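Side-chain contact in integrase (Bovine immunodeficiency virus, PDB 3KKS), which probably inserts the reverse-transcribed viral DNA into host DNA through its catalytic core domain, a member of the RNase H-like clan: residues A118-S121 / L122-S126. Numbering follows the deposited sequence.
Sequences AALS and LALVS
Leu122 N bonds to Ala118 O at 3.2 Å, the straightest of the backbone bonds from 122-126 to 118-121 (N-H...O 167°). Its CG sits beside the backbone N (chi1 -69°) and lies just past the same oxygen, 3.6 Å from Ala118 O. Ala123 follows with a bond from its N to Ala119 O. Its methyl CB rests 3.4 Å from that oxygen. The residues belong to helix 116-129 of the RNase H-like integrase core. This helix packs on helix 89-109, where Leu122 touches Tyr109, Ala123 touches Arg105 and Leu106, and Ser126 OG is hydrogen-bonded to Arg105 NE. It also reaches strand 28-33, an outer strand of the five-stranded sheet, through Leu120 on Ala30 and Val32 and Leu124 on Val28 and Ala30. Leu124 N bonds to Leu120 O at 2.9 Å and more weakly to Ser121 O. Leu124 CG lies 3.2 Å from Leu120 O. Its CD1 meets CG of Leu120 at 4.0 Å, and the two side chains cross at a slant. With CG anti to the backbone N (chi1 178°), the Leu120 side chain comes within reach of Leu124. Val125 N donates to Ser121 O at 3.0 Å, and its CG2 methyl lies 3.3 Å from the same oxygen.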
ATOM      1  N   ALA A 118      -8.758 -13.676   1.310  1.00 20.98           N
ATOM      2  CA  ALA A 118      -8.152 -14.330   2.465  1.00 21.26           C
ATOM      3  C   ALA A 118      -6.676 -14.597   2.143  1.00 22.09           C
ATOM      4  O   ALA A 118      -5.812 -14.532   3.018  1.00 19.72           O
ATOM      5  CB  ALA A 118      -8.864 -15.637   2.769  1.00 19.67           C
ATOM      6  N   ALA A 119      -6.391 -14.907   0.883  1.00 20.22           N
ATOM      7  CA  ALA A 119      -5.014 -15.149   0.468  1.00 20.56           C
ATOM      8  C   ALA A 119      -4.204 -13.854   0.582  1.00 19.52           C
ATOM      9  O   ALA A 119      -3.032 -13.884   0.960  1.00 19.38           O
ATOM     10  CB  ALA A 119      -4.970 -15.668  -0.966  1.00 20.71           C
ATOM     11  N   LEU A 120      -4.833 -12.725   0.258  1.00 18.08           N
ATOM     12  CA  LEU A 120      -4.170 -11.421   0.318  1.00 19.45           C
ATOM     13  C   LEU A 120      -3.834 -11.042   1.768  1.00 19.16           C
ATOM     14  O   LEU A 120      -2.756 -10.523   2.057  1.00 17.94           O
ATOM     15  CB  LEU A 120      -5.058 -10.335  -0.325  1.00 16.88           C
ATOM     16  CG  LEU A 120      -4.485  -8.906  -0.284  1.00 17.13           C
ATOM     17  CD1 LEU A 120      -3.112  -8.885  -0.947  1.00 15.31           C
ATOM     18  CD2 LEU A 120      -5.423  -7.931  -0.990  1.00 15.80           C
ATOM     19  N   SER A 121      -4.764 -11.300   2.676  1.00 20.33           N
ATOM     20  CA  SER A 121      -4.547 -11.021   4.092  1.00 20.68           C
ATOM     21  C   SER A 121      -3.331 -11.788   4.609  1.00 20.55           C
ATOM     22  O   SER A 121      -2.468 -11.226   5.281  1.00 22.21           O
ATOM     23  CB  SER A 121      -5.779 -11.427   4.910  1.00 20.62           C
ATOM     24  OG  SER A 121      -6.816 -10.476   4.773  1.00 22.90           O
ATOM     25  N   LEU A 122      -3.262 -13.077   4.306  1.00 19.73           N
ATOM     26  CA  LEU A 122      -2.129 -13.875   4.766  1.00 20.19           C
ATOM     27  C   LEU A 122      -0.829 -13.412   4.115  1.00 19.95           C
ATOM     28  O   LEU A 122       0.231 -13.459   4.735  1.00 20.28           O
ATOM     29  CB  LEU A 122      -2.352 -15.353   4.462  1.00 18.30           C
ATOM     30  CG  LEU A 122      -3.451 -16.086   5.234  1.00 22.27           C
ATOM     31  CD1 LEU A 122      -3.496 -17.529   4.740  1.00 20.53           C
ATOM     32  CD2 LEU A 122      -3.172 -16.057   6.727  1.00 23.78           C
ATOM     33  N   ALA A 123      -0.913 -12.978   2.861  1.00 17.08           N
ATOM     34  CA  ALA A 123       0.269 -12.504   2.155  1.00 19.46           C
ATOM     35  C   ALA A 123       0.801 -11.229   2.814  1.00 21.18           C
ATOM     36  O   ALA A 123       2.013 -11.020   2.871  1.00 22.43           O
ATOM     37  CB  ALA A 123      -0.059 -12.236   0.689  1.00 17.87           C
ATOM     38  N   LEU A 124      -0.104 -10.386   3.320  1.00 19.55           N
ATOM     39  CA  LEU A 124       0.289  -9.132   3.963  1.00 19.59           C
ATOM     40  C   LEU A 124       0.865  -9.362   5.356  1.00 19.23           C
ATOM     41  O   LEU A 124       1.798  -8.684   5.769  1.00 19.73           O
ATOM     42  CB  LEU A 124      -0.912  -8.179   4.045  1.00 18.91           C
ATOM     43  CG  LEU A 124      -1.385  -7.670   2.678  1.00 20.40           C
ATOM     44  CD1 LEU A 124      -2.777  -7.060   2.778  1.00 19.26           C
ATOM     45  CD2 LEU A 124      -0.377  -6.645   2.160  1.00 20.57           C
ATOM     46  N   VAL A 125       0.283 -10.304   6.083  1.00 17.82           N
ATOM     47  CA  VAL A 125       0.745 -10.653   7.413  1.00 20.33           C
ATOM     48  C   VAL A 125       2.181 -11.179   7.312  1.00 22.29           C
ATOM     49  O   VAL A 125       3.035 -10.884   8.151  1.00 19.89           O
ATOM     50  CB  VAL A 125      -0.144 -11.754   8.002  1.00 21.01           C
ATOM     51  CG1 VAL A 125       0.531 -12.395   9.199  1.00 25.10           C
ATOM     52  CG2 VAL A 125      -1.484 -11.162   8.391  1.00 23.38           C
ATOM     53  N   SER A 126       2.413 -11.973   6.271  1.00 21.26           N
ATOM     54  CA  SER A 126       3.710 -12.570   5.994  1.00 23.42           C
ATOM     55  C   SER A 126       4.758 -11.497   5.718  1.00 22.71           C
ATOM     56  O   SER A 126       5.851 -11.518   6.284  1.00 23.75           O
ATOM     57  CB  SER A 126       3.591 -13.502   4.774  1.00 24.58           C
ATOM     58  OG  SER A 126       4.859 -13.962   4.335  1.00 22.45           O
TER